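PDB 5FS4: AP205 bacteriophage COAT protein from Acinetobacter phage ap205, which forms the protein shell of a small single-stranded RNA phage, its dimers probably serving as the building blocks that assemble around the genome. Local coordinates for residues B[97-109]-B[119-131]. The protein carries 2 engineered substitutions. Numbering follows the deposited sequence.
Sequences AEWETHKRNVDTL and FLDPTAAIVSSDT
Asn105, with CG anti to its own carbonyl carbon (chi1 -77°), turns its amide off helix 92-111 onto the backbone of Val127, while Arg104, fully extended with CG anti to the backbone N (chi1 176°), lays its guanidinium across the side chain of the same valine. The amide grips Val127 at both polar backbone atoms. Asn105 ND2 donates to Val127 O at 3.0 Å, nearly straight and in the plane of both the amide and the carbonyl; Val127 N donates to Asn105 OD1 at 3.1 Å, the donor tilted 22° from the amide carbonyl plane. A water bridges Asn105 OD1, Thr108 OG1 and Ala125 O. Val127 CG2 sits over the centre of one guanidinium face, 3.6 Å from Arg104 CZ. Ile126 CG2 lies against the Asn105 amide, 3.6 Å from OD1. Toward the helix start, Thr101 CG2 rests against Val127 O, and a second water links Glu98 OE1 to Ser129 N. At the far end Leu109 CD2 presses tightly (3.5 Å) on Ala124 CB, on the residue that closes the type I turn begun at Asp121. Val127 and Thr131 pair antiparallel with a strand of the second subunit, whose Tyr57 hydrogen-bonds Asp130. The C-terminal segment thus joins its own helix to the partner's sheet, and the paired amide bonds, which fix the flip of buried Asn105 and satisfy Val127 N and O on the helix side, probably hold that short strand at a set position in the dimer.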
loop_
_atom_site.group_PDB
_atom_site.type_symbol
_atom_site.label_atom_id
_atom_site.label_comp_id
_atom_site.label_asym_id
_atom_site.label_seq_id
_atom_site.Cartn_x
_atom_site.Cartn_y
_atom_site.Cartn_z
ATOM N N ALA B 97 -13.395 0.262 6.661
ATOM C CA ALA B 97 -14.105 0.544 5.420
ATOM C C ALA B 97 -13.293 1.446 4.490
ATOM O O ALA B 97 -13.323 1.259 3.287
ATOM C CB ALA B 97 -15.422 1.205 5.749
ATOM N N GLU B 98 -12.595 2.422 5.054
ATOM C CA GLU B 98 -11.689 3.291 4.308
ATOM C C GLU B 98 -10.508 2.493 3.708
ATOM O O GLU B 98 -10.086 2.723 2.566
ATOM C CB GLU B 98 -11.134 4.413 5.205
ATOM C CG GLU B 98 -12.147 5.482 5.573
ATOM C CD GLU B 98 -12.808 6.083 4.336
ATOM O OE1 GLU B 98 -12.108 6.495 3.436
ATOM O OE2 GLU B 98 -14.053 6.162 4.257
ATOM N N TRP B 99 -9.966 1.568 4.488
ATOM C CA TRP B 99 -8.942 0.646 3.957
ATOM C C TRP B 99 -9.497 -0.157 2.793
ATOM O O TRP B 99 -8.836 -0.259 1.753
ATOM C CB TRP B 99 -8.370 -0.249 5.091
ATOM C CG TRP B 99 -7.417 -1.339 4.641
ATOM C CD1 TRP B 99 -7.581 -2.679 4.884
ATOM C CD2 TRP B 99 -6.160 -1.222 3.924
ATOM N NE1 TRP B 99 -6.522 -3.382 4.372
ATOM C CE2 TRP B 99 -5.666 -2.528 3.738
ATOM C CE3 TRP B 99 -5.452 -0.155 3.340
ATOM C CZ2 TRP B 99 -4.431 -2.793 3.059
ATOM C CZ3 TRP B 99 -4.286 -0.411 2.679
ATOM C CH2 TRP B 99 -3.769 -1.723 2.558
ATOM N N GLU B 100 -10.714 -0.723 2.890
ATOM C CA GLU B 100 -11.233 -1.482 1.699
ATOM C C GLU B 100 -11.324 -0.572 0.457
ATOM O O GLU B 100 -10.925 -0.948 -0.694
ATOM C CB GLU B 100 -12.561 -2.238 2.002
ATOM C CG GLU B 100 -12.452 -3.253 3.152
ATOM C CD GLU B 100 -11.350 -4.275 2.935
ATOM O OE1 GLU B 100 -11.341 -4.820 1.802
ATOM O OE2 GLU B 100 -10.513 -4.536 3.843
ATOM N N THR B 101 -11.768 0.647 0.702
ATOM C CA THR B 101 -11.982 1.590 -0.415
ATOM C C THR B 101 -10.684 2.075 -1.011
ATOM O O THR B 101 -10.571 2.204 -2.235
ATOM C CB THR B 101 -12.867 2.761 0.020
ATOM O OG1 THR B 101 -14.125 2.228 0.495
ATOM C CG2 THR B 101 -13.144 3.703 -1.107
ATOM N N HIS B 102 -9.732 2.357 -0.129
ATOM C CA HIS B 102 -8.400 2.785 -0.579
ATOM C C HIS B 102 -7.730 1.718 -1.474
ATOM O O HIS B 102 -7.098 2.051 -2.472
ATOM C CB HIS B 102 -7.578 3.162 0.690
ATOM C CG HIS B 102 -6.114 3.380 0.436
ATOM N ND1 HIS B 102 -5.576 4.644 0.254
ATOM C CD2 HIS B 102 -5.073 2.523 0.392
ATOM C CE1 HIS B 102 -4.264 4.553 0.162
ATOM N NE2 HIS B 102 -3.939 3.272 0.181
ATOM N N LYS B 103 -7.827 0.449 -1.074
ATOM C CA LYS B 103 -7.293 -0.670 -1.831
ATOM C C LYS B 103 -7.936 -0.677 -3.239
ATOM O O LYS B 103 -7.233 -0.784 -4.225
ATOM C CB LYS B 103 -7.524 -2.001 -1.126
ATOM C CG LYS B 103 -6.609 -2.283 0.069
ATOM C CD LYS B 103 -6.790 -3.726 0.559
ATOM C CE LYS B 103 -8.091 -3.845 1.338
ATOM N NZ LYS B 103 -8.449 -5.239 1.751
ATOM N N ARG B 104 -9.255 -0.475 -3.279
ATOM C CA ARG B 104 -10.005 -0.460 -4.477
ATOM C C ARG B 104 -9.559 0.650 -5.402
ATOM O O ARG B 104 -9.419 0.448 -6.593
ATOM C CB ARG B 104 -11.462 -0.250 -4.130
ATOM C CG ARG B 104 -12.313 -0.114 -5.369
ATOM C CD ARG B 104 -13.769 -0.211 -5.018
ATOM N NE ARG B 104 -14.558 0.094 -6.198
ATOM C CZ ARG B 104 -15.875 0.190 -6.186
ATOM N NH1 ARG B 104 -16.570 0.053 -5.061
ATOM N NH2 ARG B 104 -16.495 0.464 -7.318
ATOM N N ASN B 105 -9.308 1.814 -4.841
ATOM C CA ASN B 105 -8.978 2.959 -5.644
ATOM C C ASN B 105 -7.522 2.829 -6.141
ATOM O O ASN B 105 -7.225 3.166 -7.260
ATOM C CB ASN B 105 -9.164 4.236 -4.851
ATOM C CG ASN B 105 -10.620 4.641 -4.729
ATOM O OD1 ASN B 105 -11.435 4.387 -5.619
ATOM N ND2 ASN B 105 -10.919 5.315 -3.678
ATOM N N VAL B 106 -6.627 2.338 -5.298
ATOM C CA VAL B 106 -5.288 2.079 -5.723
ATOM C C VAL B 106 -5.277 1.006 -6.822
ATOM O O VAL B 106 -4.586 1.176 -7.826
ATOM C CB VAL B 106 -4.335 1.679 -4.571
ATOM C CG1 VAL B 106 -2.969 1.345 -5.175
ATOM C CG2 VAL B 106 -4.216 2.780 -3.505
ATOM N N ASP B 107 -6.039 -0.073 -6.652
ATOM C CA ASP B 107 -6.144 -1.134 -7.677
ATOM C C ASP B 107 -6.540 -0.540 -9.019
ATOM O O ASP B 107 -5.955 -0.861 -10.021
ATOM C CB ASP B 107 -7.181 -2.234 -7.304
ATOM C CG ASP B 107 -6.750 -3.103 -6.156
ATOM O OD1 ASP B 107 -5.533 -3.102 -5.819
ATOM O OD2 ASP B 107 -7.656 -3.760 -5.550
ATOM N N THR B 108 -7.528 0.333 -9.017
ATOM C CA THR B 108 -8.007 0.953 -10.302
ATOM C C THR B 108 -6.887 1.607 -11.090
ATOM O O THR B 108 -6.814 1.437 -12.299
ATOM C CB THR B 108 -9.206 1.902 -10.034
ATOM O OG1 THR B 108 -10.345 1.161 -9.546
ATOM C CG2 THR B 108 -9.605 2.649 -11.258
ATOM N N LEU B 109 -5.999 2.334 -10.405
ATOM C CA LEU B 109 -4.924 3.069 -11.032
ATOM C C LEU B 109 -3.682 2.211 -11.245
ATOM O O LEU B 109 -3.101 2.230 -12.324
ATOM C CB LEU B 109 -4.545 4.278 -10.241
ATOM C CG LEU B 109 -5.581 5.356 -10.009
ATOM C CD1 LEU B 109 -4.980 6.508 -9.210
ATOM C CD2 LEU B 109 -6.160 5.891 -11.302
ATOM N N PHE B 119 1.948 6.959 -15.281
ATOM C CA PHE B 119 0.924 7.742 -15.952
ATOM C C PHE B 119 -0.446 7.534 -15.342
ATOM O O PHE B 119 -0.835 6.393 -15.038
ATOM C CB PHE B 119 0.877 7.274 -17.417
ATOM C CG PHE B 119 2.102 7.652 -18.173
ATOM C CD1 PHE B 119 3.226 6.831 -18.158
ATOM C CD2 PHE B 119 2.188 8.874 -18.798
ATOM C CE1 PHE B 119 4.396 7.225 -18.777
ATOM C CE2 PHE B 119 3.344 9.251 -19.460
ATOM C CZ PHE B 119 4.446 8.425 -19.451
ATOM N N LEU B 120 -1.161 8.642 -15.211
ATOM C CA LEU B 120 -2.492 8.706 -14.615
ATOM C C LEU B 120 -3.611 8.688 -15.701
ATOM O O LEU B 120 -3.521 9.309 -16.809
ATOM C CB LEU B 120 -2.624 9.949 -13.715
ATOM C CG LEU B 120 -1.768 9.949 -12.441
ATOM C CD1 LEU B 120 -1.785 11.267 -11.762
ATOM C CD2 LEU B 120 -2.168 8.846 -11.457
ATOM N N ASP B 121 -4.672 7.969 -15.392
ATOM C CA ASP B 121 -5.885 8.010 -16.202
ATOM C C ASP B 121 -6.912 8.919 -15.512
ATOM O O ASP B 121 -7.506 8.546 -14.497
ATOM C CB ASP B 121 -6.447 6.575 -16.413
ATOM C CG ASP B 121 -7.681 6.569 -17.320
ATOM O OD1 ASP B 121 -8.272 7.625 -17.535
ATOM O OD2 ASP B 121 -8.042 5.528 -17.881
ATOM N N PRO B 122 -7.155 10.112 -16.062
ATOM C CA PRO B 122 -8.074 11.079 -15.419
ATOM C C PRO B 122 -9.561 10.668 -15.459
ATOM O O PRO B 122 -10.396 11.269 -14.750
ATOM C CB PRO B 122 -7.805 12.371 -16.205
ATOM C CG PRO B 122 -7.592 11.834 -17.582
ATOM C CD PRO B 122 -6.820 10.534 -17.430
ATOM N N THR B 123 -9.892 9.658 -16.257
ATOM C CA THR B 123 -11.252 9.134 -16.302
ATOM C C THR B 123 -11.459 7.922 -15.381
ATOM O O THR B 123 -12.518 7.354 -15.421
ATOM C CB THR B 123 -11.635 8.716 -17.740
ATOM O OG1 THR B 123 -10.968 7.494 -18.098
ATOM C CG2 THR B 123 -11.299 9.868 -18.746
ATOM N N ALA B 124 -10.428 7.493 -14.629
ATOM C CA ALA B 124 -10.527 6.378 -13.710
ATOM C C ALA B 124 -11.725 6.538 -12.746
ATOM O O ALA B 124 -12.002 7.639 -12.247
ATOM C CB ALA B 124 -9.215 6.217 -12.951
ATOM N N ALA B 125 -12.422 5.425 -12.514
ATOM C CA ALA B 125 -13.629 5.383 -11.700
ATOM C C ALA B 125 -13.199 5.249 -10.208
ATOM O O ALA B 125 -13.103 4.155 -9.664
ATOM C CB ALA B 125 -14.481 4.174 -12.115
ATOM N N ILE B 126 -12.959 6.376 -9.581
ATOM C CA ILE B 126 -12.617 6.457 -8.156
ATOM C C ILE B 126 -13.887 6.709 -7.313
ATOM O O ILE B 126 -14.785 7.475 -7.724
ATOM C CB ILE B 126 -11.609 7.610 -7.933
ATOM C CG1 ILE B 126 -10.312 7.398 -8.736
ATOM C CG2 ILE B 126 -11.290 7.847 -6.442
ATOM C CD1 ILE B 126 -9.593 6.058 -8.510
ATOM N N VAL B 127 -13.963 6.033 -6.153
ATOM C CA VAL B 127 -15.146 6.044 -5.346
ATOM C C VAL B 127 -14.869 6.288 -3.876
ATOM O O VAL B 127 -13.786 5.974 -3.398
ATOM C CB VAL B 127 -15.921 4.715 -5.488
ATOM C CG1 VAL B 127 -16.310 4.493 -6.949
ATOM C CG2 VAL B 127 -15.145 3.522 -4.933
ATOM N N SER B 128 -15.870 6.836 -3.182
ATOM C CA SER B 128 -15.842 6.959 -1.733
ATOM C C SER B 128 -16.270 5.678 -1.090
ATOM O O SER B 128 -16.843 4.832 -1.717
ATOM C CB SER B 128 -16.776 8.094 -1.308
ATOM O OG SER B 128 -16.906 8.208 0.119
ATOM N N SER B 129 -15.987 5.546 0.193
ATOM C CA SER B 129 -16.474 4.425 0.999
ATOM C C SER B 129 -17.984 4.604 1.298
ATOM O O SER B 129 -18.669 3.644 1.700
ATOM C CB SER B 129 -15.714 4.378 2.286
ATOM O OG SER B 129 -15.861 5.621 2.971
ATOM N N ASP B 130 -18.469 5.843 1.178
ATOM C CA ASP B 130 -19.899 6.105 1.348
ATOM C C ASP B 130 -20.660 5.538 0.177
ATOM O O ASP B 130 -20.166 5.431 -0.952
ATOM C CB ASP B 130 -20.195 7.615 1.476
ATOM C CG ASP B 130 -19.804 8.190 2.807
ATOM O OD1 ASP B 130 -19.798 7.481 3.835
ATOM O OD2 ASP B 130 -19.592 9.413 2.836
ATOM N N THR B 131 -21.892 5.178 0.450
ATOM C CA THR B 131 -22.747 4.617 -0.598
ATOM C C THR B 131 -23.879 5.592 -0.932
ATOM O O THR B 131 -24.068 6.616 -0.269
ATOM C CB THR B 131 -23.246 3.217 -0.207
ATOM O OG1 THR B 131 -23.731 3.221 1.146
ATOM C CG2 THR B 131 -22.082 2.215 -0.310
HETATM O O HOH W 1 -13.578 7.270 1.302
HETATM O O HOH W 2 -11.792 2.701 -7.764
#